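Local coordinates for protein peptidase M3B, oligoendopeptidase F (Enterococcus faecium, PDB 2QR4) that probably cleaves peptide bonds inside short peptides, as a zinc-dependent endopeptidase of family M3, at residues S374-F379 with L531-A536; L367-G372 with L395-S400; E404-E409 with K517-Q522; H243-V248 with Y541-M546. All blocks are in the same frame, centred on the assembly; numbering follows the deposited sequence.

Interaction 1. Residues S374-F379 with L531-A536; sequences SVHSYF and LAYLKA
F379, H376 and V375 belong to the last turns of helix 361-379, the helix that carries the HExxH signature of the M3 peptidases. They pack on L534, K535 and Y533 of helix 526-536. The short axes come within 8.5 Å and make an angle of 55°. Packing alone joins the two segments.

F379 has the largest part on its side. Its CB sits 3.1 Å from the backbone L534 O, a tight fit. Its ring then runs past L534, with F379 CD2 4.0 Å from L534 CB. The F379 ring is lined on both faces. Over one lies K535 CG, in a CH-pi contact 4.2 Å from the ring centroid and 22° off the normal. Over the opposite face lies Y378 CD2, from the same helix. The K535 chain starts alongside the ring, then bends at chi2 and chi3, and its amine leads away.

H376 has CG anti to its own N (chi1 -175°), which swings the imidazole toward the other helix. The ring meets L534 edge-on, with H376 CD2 4.2 Å from L534 CD2. V375 CG1 adds a looser contact, 4.4 Å from L534 CD1.

The Y533 side chain crosses H376 at about a right angle. Its hydroxyl is hydrogen-bonded to L395 O of helix 394-414, so a third helix backs the pair. Y316 of helix 313-318 covers V375 and L534.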
# COMPACT_ATOMS: atom_id res chain seq x y z
N SER A 374 21.39 29.79 -12.84
CA SER A 374 21.68 30.99 -12.07
C SER A 374 21.04 32.24 -12.70
O SER A 374 20.53 33.10 -11.98
CB SER A 374 23.18 31.17 -11.93
OG SER A 374 23.49 32.32 -11.17
N VAL A 375 21.05 32.31 -14.03
CA VAL A 375 20.42 33.44 -14.72
C VAL A 375 18.89 33.33 -14.71
O VAL A 375 18.19 34.34 -14.61
CB VAL A 375 20.93 33.60 -16.17
CG1 VAL A 375 19.99 34.48 -16.97
CG2 VAL A 375 22.35 34.17 -16.18
N HIS A 376 18.39 32.11 -14.81
CA HIS A 376 16.95 31.87 -14.69
C HIS A 376 16.44 32.18 -13.29
O HIS A 376 15.34 32.69 -13.13
CB HIS A 376 16.62 30.42 -15.06
CG HIS A 376 15.16 30.11 -15.09
ND1 HIS A 376 14.46 29.70 -13.98
CD2 HIS A 376 14.26 30.15 -16.11
CE1 HIS A 376 13.19 29.50 -14.30
NE2 HIS A 376 13.05 29.77 -15.59
N SER A 377 17.25 31.88 -12.27
CA SER A 377 16.90 32.18 -10.87
C SER A 377 16.80 33.68 -10.64
O SER A 377 15.98 34.14 -9.85
CB SER A 377 17.94 31.60 -9.90
OG SER A 377 17.90 30.18 -9.87
N TYR A 378 17.64 34.43 -11.35
CA TYR A 378 17.69 35.88 -11.23
C TYR A 378 16.34 36.52 -11.53
O TYR A 378 16.03 37.60 -11.02
CB TYR A 378 18.79 36.42 -12.16
CG TYR A 378 19.13 37.88 -11.96
CD1 TYR A 378 19.97 38.28 -10.93
CD2 TYR A 378 18.63 38.85 -12.81
CE1 TYR A 378 20.30 39.62 -10.75
CE2 TYR A 378 18.95 40.19 -12.64
CZ TYR A 378 19.78 40.56 -11.61
OH TYR A 378 20.10 41.89 -11.44
N PHE A 379 15.52 35.86 -12.35
CA PHE A 379 14.24 36.43 -12.76
C PHE A 379 13.03 35.88 -11.99
O PHE A 379 11.97 36.51 -11.98
CB PHE A 379 14.02 36.24 -14.27
CG PHE A 379 14.94 37.08 -15.11
CD1 PHE A 379 14.81 38.46 -15.14
CD2 PHE A 379 15.93 36.49 -15.89
CE1 PHE A 379 15.65 39.24 -15.92
CE2 PHE A 379 16.78 37.26 -16.67
CZ PHE A 379 16.64 38.64 -16.69
N LEU A 531 14.98 35.43 -24.03
CA LEU A 531 15.14 36.28 -22.86
C LEU A 531 13.79 36.54 -22.20
O LEU A 531 13.69 36.50 -20.98
CB LEU A 531 15.81 37.61 -23.24
CG LEU A 531 17.22 37.59 -23.83
CD1 LEU A 531 17.81 39.01 -23.88
CD2 LEU A 531 18.14 36.65 -23.07
N ALA A 532 12.77 36.78 -23.02
CA ALA A 532 11.42 37.00 -22.50
C ALA A 532 10.87 35.75 -21.81
O ALA A 532 10.04 35.85 -20.90
CB ALA A 532 10.48 37.45 -23.61
N TYR A 533 11.34 34.58 -22.24
CA TYR A 533 11.00 33.33 -21.56
C TYR A 533 11.72 33.23 -20.22
O TYR A 533 11.25 32.56 -19.30
CB TYR A 533 11.33 32.13 -22.43
CG TYR A 533 12.03 31.03 -21.67
CD1 TYR A 533 11.34 30.23 -20.77
CD2 TYR A 533 13.39 30.81 -21.85
CE1 TYR A 533 11.99 29.24 -20.06
CE2 TYR A 533 14.05 29.81 -21.15
CZ TYR A 533 13.34 29.03 -20.25
OH TYR A 533 13.98 28.03 -19.55
N LEU A 534 12.86 33.91 -20.12
CA LEU A 534 13.62 33.98 -18.88
C LEU A 534 12.95 34.95 -17.91
O LEU A 534 12.94 34.73 -16.70
CB LEU A 534 15.05 34.42 -19.15
CG LEU A 534 15.92 33.48 -19.98
CD1 LEU A 534 17.21 34.17 -20.38
CD2 LEU A 534 16.20 32.18 -19.22
N LYS A 535 12.38 36.01 -18.47
CA LYS A 535 11.70 37.04 -17.69
C LYS A 535 10.31 36.59 -17.24
O LYS A 535 9.79 37.09 -16.25
CB LYS A 535 11.60 38.33 -18.51
CG LYS A 535 12.94 39.05 -18.71
CD LYS A 535 12.98 39.80 -20.03
CE LYS A 535 11.67 40.53 -20.30
NZ LYS A 535 11.47 40.79 -21.75
N ALA A 536 9.72 35.64 -17.96
CA ALA A 536 8.45 35.05 -17.56
C ALA A 536 8.52 34.42 -16.17
O ALA A 536 7.84 34.85 -15.24
CB ALA A 536 7.99 34.02 -18.59

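Interaction 2. Residues L367-G372 with L395-S400; sequences LVHEMG and LAEIAS
S400 OG donates a hydrogen bond to the backbone H369 O, 3.0 Å away. This bond joins the HExxH helix, in which H369, E370 and H373 form the signature, to helix 394-414. In family M3 this signature supplies zinc ligands, and a glutamate on a following helix supplies another. H369 and E397 are consistent with those roles.

The serine holds the histidine in two ways. Its hydroxyl approaches the carbonyl at a C=O...donor angle of 149°, tilted 22° from the carbonyl plane. Its CB meanwhile lies over one face of the imidazole, in a CH-pi contact 3.5 Å from the H369 ring centroid. With H369 CG anti to the backbone N, the ring reaches over S400 CB.

The axes of the two short segments come within 8.1 Å. By CA atoms the segments are nearest at G372, with G372 CA 4.4 Å from S400 CA. Lacking a side chain, G372 lets A399 O come within 3.5 Å of G372 CA, as a CA-H...O contact. H373 also touches S400, one turn further along the helix from H369.

E397 points its CB away from the HExxH helix, but its chain bends back at chi2. Its carboxylate plane stands 64° from the imidazole, and E397 OE2 lies in the plane of the H369 ring, at its edge, 3.8 Å from H369 NE2.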
# COMPACT_ATOMS: atom_id res chain seq x y z
N LEU A 367 29.70 23.95 -15.17
CA LEU A 367 29.80 25.39 -14.96
C LEU A 367 28.77 26.12 -15.82
O LEU A 367 28.02 26.98 -15.34
CB LEU A 367 31.20 25.87 -15.30
CG LEU A 367 31.41 27.37 -15.08
CD1 LEU A 367 31.22 27.72 -13.59
CD2 LEU A 367 32.77 27.81 -15.60
N VAL A 368 28.74 25.76 -17.09
CA VAL A 368 27.82 26.36 -18.05
C VAL A 368 26.36 26.01 -17.74
O VAL A 368 25.47 26.86 -17.88
CB VAL A 368 28.22 25.96 -19.48
CG1 VAL A 368 27.01 25.62 -20.32
CG2 VAL A 368 29.07 27.06 -20.09
N HIS A 369 26.14 24.78 -17.30
CA HIS A 369 24.84 24.30 -16.83
C HIS A 369 24.32 25.12 -15.64
O HIS A 369 23.14 25.47 -15.57
CB HIS A 369 24.94 22.81 -16.46
CG HIS A 369 23.63 22.16 -16.15
ND1 HIS A 369 23.14 22.06 -14.86
CD2 HIS A 369 22.73 21.53 -16.94
CE1 HIS A 369 21.98 21.42 -14.89
NE2 HIS A 369 21.71 21.09 -16.14
N GLU A 370 25.21 25.44 -14.70
CA GLU A 370 24.83 26.19 -13.51
C GLU A 370 24.58 27.67 -13.76
O GLU A 370 23.65 28.25 -13.19
CB GLU A 370 25.86 26.01 -12.39
CG GLU A 370 25.56 24.84 -11.48
CD GLU A 370 26.80 24.33 -10.77
OE1 GLU A 370 27.78 23.97 -11.46
OE2 GLU A 370 26.80 24.29 -9.52
N MSE A 371 25.41 28.27 -14.60
CA MSE A 371 25.19 29.66 -14.99
C MSE A 371 23.78 29.83 -15.53
O MSE A 371 23.12 30.82 -15.25
CB MSE A 371 26.21 30.09 -16.05
CG MSE A 371 27.65 29.82 -15.66
SE MSE A 371 28.94 30.38 -17.01
CE MSE A 371 28.90 32.31 -16.67
N GLY A 372 23.33 28.84 -16.30
CA GLY A 372 22.00 28.87 -16.88
C GLY A 372 20.90 28.90 -15.84
O GLY A 372 19.98 29.70 -15.94
N LEU A 395 10.89 23.96 -16.57
CA LEU A 395 11.05 25.24 -17.23
C LEU A 395 12.43 25.83 -16.90
O LEU A 395 13.04 26.50 -17.73
CB LEU A 395 9.94 26.19 -16.78
CG LEU A 395 9.23 27.07 -17.81
CD1 LEU A 395 9.38 26.53 -19.24
CD2 LEU A 395 7.77 27.19 -17.43
N ALA A 396 12.91 25.54 -15.70
CA ALA A 396 14.23 26.01 -15.27
C ALA A 396 15.34 25.12 -15.83
O ALA A 396 16.47 25.58 -16.02
CB ALA A 396 14.31 26.07 -13.75
N GLU A 397 15.01 23.85 -16.08
CA GLU A 397 15.95 22.89 -16.63
C GLU A 397 16.31 23.24 -18.07
O GLU A 397 17.41 22.93 -18.54
CB GLU A 397 15.35 21.49 -16.59
CG GLU A 397 16.38 20.38 -16.58
CD GLU A 397 17.28 20.44 -15.36
OE1 GLU A 397 16.96 21.20 -14.41
OE2 GLU A 397 18.30 19.73 -15.33
N ILE A 398 15.38 23.89 -18.76
CA ILE A 398 15.60 24.32 -20.14
C ILE A 398 16.71 25.34 -20.23
O ILE A 398 17.53 25.29 -21.15
CB ILE A 398 14.31 24.91 -20.75
CG1 ILE A 398 13.37 23.79 -21.17
CG2 ILE A 398 14.63 25.77 -21.95
CD1 ILE A 398 11.94 24.25 -21.34
N ALA A 399 16.76 26.27 -19.28
CA ALA A 399 17.75 27.35 -19.32
C ALA A 399 19.15 26.80 -19.11
O ALA A 399 20.14 27.42 -19.50
CB ALA A 399 17.44 28.41 -18.28
N SER A 400 19.22 25.63 -18.49
CA SER A 400 20.46 24.95 -18.21
C SER A 400 20.91 24.14 -19.42
O SER A 400 22.05 24.26 -19.87
CB SER A 400 20.29 24.02 -17.01
OG SER A 400 20.28 24.78 -15.80

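Interaction 3. Residues E404-E409 with K517-Q522; sequences ENILTE and KKILNQ
L520 and I519, at the end of helix 503-520, meet I406 and E409 of helix 394-414. The contact is plain helix packing.

The apolar contacts come first. L520 puts both methyls to work. L520 CD1 rests 3.6 Å from E409 CB and also touches E409 CG, so it lies against the aliphatic part of the glutamate. L520 CD2 is 4.2 Å from I406 CG2. The longer branch of I406 meets I519, with I406 CD1 4.3 Å from I519 CD1. M312, in a loop, touches both isoleucines.

The polar groups have their partners to the side. E409 CG is anti to the backbone N (chi1 178°) and the chain then bends at chi2. This lays the methylenes on L520, while E409 OE1 forms a salt bridge with R569. The other oxygen, E409 OE2, is near E413 OE1. That arginine probably eases the closeness of two like charges.

Bonds within each segment are local to its helix. E404 O accepts two, from T408 N at 2.8 Å and from T408 OG1 at 3.1 Å. Helix 503-520 ends in a Schellman motif with Q522 as its C-prime residue. There Q522 N bonds to I519 O at 2.8 Å, and E523 N bonds to K518 O.

Chemically, the contact rests on methyl and methylene groups. E409 serves it with its carbon chain, while its carboxylate pairs with R569 through OE1.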
# COMPACT_ATOMS: atom_id res chain seq x y z
N GLU A 404 24.20 24.27 -22.15
CA GLU A 404 25.03 23.13 -22.49
C GLU A 404 25.05 22.91 -24.01
O GLU A 404 26.11 22.66 -24.61
CB GLU A 404 24.52 21.87 -21.79
CG GLU A 404 25.15 21.59 -20.43
CD GLU A 404 24.84 20.17 -19.92
OE1 GLU A 404 23.68 19.72 -20.07
OE2 GLU A 404 25.76 19.51 -19.37
N ASN A 405 23.88 23.02 -24.62
CA ASN A 405 23.75 22.93 -26.07
C ASN A 405 24.64 23.94 -26.77
O ASN A 405 25.30 23.62 -27.76
CB ASN A 405 22.30 23.09 -26.51
CG ASN A 405 21.47 21.83 -26.27
OD1 ASN A 405 22.03 20.74 -26.16
ND2 ASN A 405 20.15 21.98 -26.16
N ILE A 406 24.67 25.15 -26.23
CA ILE A 406 25.42 26.23 -26.83
C ILE A 406 26.92 26.01 -26.65
O ILE A 406 27.71 26.31 -27.55
CB ILE A 406 24.96 27.59 -26.29
CG1 ILE A 406 23.55 27.90 -26.80
CG2 ILE A 406 25.91 28.70 -26.72
CD1 ILE A 406 22.96 29.18 -26.21
N LEU A 407 27.32 25.44 -25.51
CA LEU A 407 28.73 25.10 -25.30
C LEU A 407 29.18 23.92 -26.17
O LEU A 407 30.29 23.93 -26.71
CB LEU A 407 29.01 24.78 -23.83
CG LEU A 407 30.32 24.01 -23.63
CD1 LEU A 407 31.52 24.96 -23.73
CD2 LEU A 407 30.32 23.27 -22.31
N THR A 408 28.33 22.91 -26.30
CA THR A 408 28.63 21.80 -27.21
C THR A 408 28.88 22.28 -28.63
O THR A 408 29.89 21.93 -29.25
CB THR A 408 27.51 20.78 -27.25
OG1 THR A 408 27.34 20.21 -25.95
CG2 THR A 408 27.83 19.69 -28.28
N GLU A 409 27.96 23.08 -29.16
CA GLU A 409 28.13 23.59 -30.51
C GLU A 409 29.42 24.40 -30.60
O GLU A 409 30.17 24.26 -31.56
CB GLU A 409 26.94 24.46 -30.92
CG GLU A 409 27.07 25.08 -32.32
CD GLU A 409 27.16 24.02 -33.42
OE1 GLU A 409 26.59 22.93 -33.23
OE2 GLU A 409 27.78 24.28 -34.47
N LYS A 517 19.21 26.05 -31.12
CA LYS A 517 19.35 26.07 -32.58
C LYS A 517 18.81 27.38 -33.17
O LYS A 517 19.35 27.88 -34.15
CB LYS A 517 18.68 24.85 -33.21
CG LYS A 517 19.13 24.54 -34.64
CD LYS A 517 18.20 25.15 -35.68
CE LYS A 517 16.79 24.58 -35.59
NZ LYS A 517 16.00 24.83 -36.82
N LYS A 518 17.78 27.95 -32.56
CA LYS A 518 17.28 29.25 -32.99
C LYS A 518 18.26 30.36 -32.63
O LYS A 518 18.40 31.35 -33.37
CB LYS A 518 15.91 29.57 -32.38
CG LYS A 518 14.77 28.84 -33.04
CD LYS A 518 13.43 29.20 -32.42
CE LYS A 518 12.31 28.37 -33.05
NZ LYS A 518 12.63 26.90 -33.03
N ILE A 519 18.92 30.22 -31.48
CA ILE A 519 19.86 31.24 -31.06
C ILE A 519 21.13 31.13 -31.91
O ILE A 519 21.58 32.13 -32.48
CB ILE A 519 20.22 31.14 -29.57
CG1 ILE A 519 18.99 31.40 -28.71
CG2 ILE A 519 21.31 32.15 -29.22
CD1 ILE A 519 19.10 30.82 -27.31
N LEU A 520 21.68 29.93 -32.01
CA LEU A 520 22.96 29.76 -32.71
C LEU A 520 22.92 30.15 -34.19
O LEU A 520 23.96 30.23 -34.83
CB LEU A 520 23.50 28.34 -32.56
CG LEU A 520 23.97 28.00 -31.15
CD1 LEU A 520 23.95 26.50 -30.94
CD2 LEU A 520 25.34 28.56 -30.90
N ASN A 521 21.73 30.38 -34.73
CA ASN A 521 21.63 30.77 -36.14
C ASN A 521 21.09 32.18 -36.27
O ASN A 521 20.71 32.60 -37.36
CB ASN A 521 20.78 29.77 -36.94
CG ASN A 521 21.33 28.34 -36.90
OD1 ASN A 521 20.60 27.38 -37.11
ND2 ASN A 521 22.63 28.20 -36.62
N GLN A 522 21.08 32.91 -35.16
CA GLN A 522 20.50 34.25 -35.09
C GLN A 522 19.22 34.35 -35.90
O GLN A 522 19.11 35.16 -36.82
CB GLN A 522 21.47 35.34 -35.57
CG GLN A 522 22.93 35.14 -35.20
CD GLN A 522 23.77 34.76 -36.41
OE1 GLN A 522 23.36 33.94 -37.23
NE2 GLN A 522 24.95 35.35 -36.52

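Interaction 4. Residues H243-V248 with Y541-M546; sequences HIPESV and YPVEVM
H243 and Y541 stack their rings, and this pair opens the contact between a turn after helix 234-240 and the start of helix 542-548. It is an offset stack, with H243 and Y541 ring centroids 4.0 Å apart and planes at 14°. Y541 CE1 lies over the centre of the imidazole, while H243 ND1 lies nearer the rim of the phenol. The Y541 hydroxyl also lies over the imidazole, with Y541 OH 3.3 Å from H243 NE2.

The conformations explain the overlap. H243 has a positive phi, as the C-prime residue of a Schellman motif that ends its helix. Its side chain points toward the 541-546 segment. H243 CG is anti to the carbonyl carbon (chi1 -45°), as is Y541 CG (-68°). H243 ND1 is hydrogen-bonded to D540 O, which helps fix the rotation of the ring. Y541 itself is the N-cap residue of helix 542-548.

E544 bends at chi2, bringing its carboxylate back beside Y541. E544 OE1 lies at the Y541 ring edge, in its plane. A water is held here. V543 N donates to it at 3.0 Å from the water oxygen. H243 O and E544 OE1 are among the acceptors in its reach, more than its protons can serve.

The apolar part follows. P245 and V543 reach toward each other, with P245 CD 4.0 Å from V543 CG1. The first torsion of V543 is close to eclipsed. I244 CG1 lies 4.2 Å from both V543 CG1 and P542 CG.

Around this, F503 of helix 503-520 backs I244 and V248, and F394 of helix 394-414 touches P542.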
# COMPACT_ATOMS: atom_id res chain seq x y z
N HIS A 243 -2.21 22.36 -17.68
CA HIS A 243 -2.66 22.81 -19.00
C HIS A 243 -1.79 22.27 -20.14
O HIS A 243 -1.60 22.92 -21.16
CB HIS A 243 -2.77 24.34 -19.05
CG HIS A 243 -3.45 24.92 -17.85
ND1 HIS A 243 -2.76 25.32 -16.72
CD2 HIS A 243 -4.76 25.12 -17.57
CE1 HIS A 243 -3.61 25.75 -15.81
NE2 HIS A 243 -4.83 25.64 -16.30
N ILE A 244 -1.28 21.06 -19.93
CA ILE A 244 -0.57 20.36 -20.99
C ILE A 244 -1.57 19.50 -21.75
O ILE A 244 -2.20 18.64 -21.17
CB ILE A 244 0.53 19.46 -20.41
CG1 ILE A 244 1.49 20.31 -19.57
CG2 ILE A 244 1.27 18.73 -21.53
CD1 ILE A 244 2.58 19.52 -18.88
N PRO A 245 -1.75 19.78 -23.04
CA PRO A 245 -2.63 18.93 -23.83
C PRO A 245 -2.02 17.54 -23.95
O PRO A 245 -0.80 17.41 -24.01
CB PRO A 245 -2.63 19.61 -25.22
CG PRO A 245 -2.00 20.95 -25.03
CD PRO A 245 -1.15 20.89 -23.81
N GLU A 246 -2.86 16.50 -23.99
CA GLU A 246 -2.38 15.13 -24.16
C GLU A 246 -1.53 14.96 -25.43
O GLU A 246 -0.65 14.10 -25.49
CB GLU A 246 -3.56 14.15 -24.19
CG GLU A 246 -4.23 13.93 -22.84
CD GLU A 246 -5.01 12.62 -22.80
OE1 GLU A 246 -4.44 11.60 -22.33
OE2 GLU A 246 -6.17 12.59 -23.26
N SER A 247 -1.78 15.80 -26.43
CA SER A 247 -1.05 15.70 -27.68
C SER A 247 0.46 15.90 -27.52
O SER A 247 1.21 15.39 -28.33
CB SER A 247 -1.58 16.73 -28.66
OG SER A 247 -1.27 18.02 -28.21
N VAL A 248 0.93 16.66 -26.52
CA VAL A 248 2.38 16.75 -26.39
C VAL A 248 2.96 15.38 -26.04
O VAL A 248 4.01 15.00 -26.54
CB VAL A 248 2.91 17.88 -25.43
CG1 VAL A 248 1.94 19.05 -25.33
CG2 VAL A 248 3.24 17.34 -24.09
N TYR A 541 1.67 27.37 -17.20
CA TYR A 541 1.38 27.26 -18.62
C TYR A 541 2.65 27.06 -19.47
O TYR A 541 2.94 27.86 -20.36
CB TYR A 541 0.60 28.48 -19.11
CG TYR A 541 -0.80 28.58 -18.56
CD1 TYR A 541 -1.88 28.01 -19.23
CD2 TYR A 541 -1.06 29.24 -17.36
CE1 TYR A 541 -3.17 28.09 -18.73
CE2 TYR A 541 -2.34 29.34 -16.85
CZ TYR A 541 -3.40 28.76 -17.53
OH TYR A 541 -4.67 28.86 -17.02
N PRO A 542 3.39 25.97 -19.20
CA PRO A 542 4.68 25.71 -19.85
C PRO A 542 4.59 25.65 -21.37
O PRO A 542 5.52 26.10 -22.05
CB PRO A 542 5.09 24.34 -19.30
CG PRO A 542 3.83 23.73 -18.79
CD PRO A 542 3.03 24.88 -18.28
N VAL A 543 3.50 25.11 -21.93
CA VAL A 543 3.44 25.05 -23.38
C VAL A 543 3.13 26.37 -24.10
O VAL A 543 3.58 26.56 -25.22
CB VAL A 543 2.68 23.79 -23.96
CG1 VAL A 543 2.22 22.82 -22.88
CG2 VAL A 543 1.59 24.17 -24.96
N GLU A 544 2.42 27.29 -23.45
CA GLU A 544 2.24 28.62 -24.07
C GLU A 544 3.48 29.48 -23.87
O GLU A 544 3.81 30.29 -24.73
CB GLU A 544 0.98 29.34 -23.59
CG GLU A 544 0.35 28.74 -22.36
CD GLU A 544 -0.53 27.54 -22.68
OE1 GLU A 544 -0.47 26.54 -21.94
OE2 GLU A 544 -1.28 27.61 -23.68
N VAL A 545 4.14 29.32 -22.73
CA VAL A 545 5.43 29.95 -22.55
C VAL A 545 6.36 29.51 -23.69
O VAL A 545 6.90 30.35 -24.41
CB VAL A 545 6.04 29.60 -21.17
CG1 VAL A 545 7.56 29.76 -21.19
CG2 VAL A 545 5.42 30.48 -20.10
N MSE A 546 6.50 28.20 -23.86
CA MSE A 546 7.30 27.65 -24.95
C MSE A 546 6.84 28.12 -26.34
O MSE A 546 7.66 28.51 -27.16
CB MSE A 546 7.31 26.12 -24.87
CG MSE A 546 8.35 25.56 -23.90
SE MSE A 546 10.17 26.25 -24.22
CE MSE A 546 10.28 27.57 -22.79
O HOH W 1 0.87 24.71 -20.64

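Interactions 1 and 2 each take one segment from helix 361-379, at and just beyond the HExxH signature, with centres about 10 Å apart. They touch where H376 ND1 packs 3.6 Å from A396 CB. Interaction 3 uses the next turns of helix 394-414, with its centre about 13 Å from that of interaction 2. There V368 CG1 lies 3.6 Å from E404 N. Interaction 4 joins the group through M546, whose CE is 3.5 Å from Y533 CD1 and also packs on L395. Interactions 3 and 4 do not touch. Interaction 2 holds H369 and E397, two of the probable zinc ligands; the others pack the helices around it.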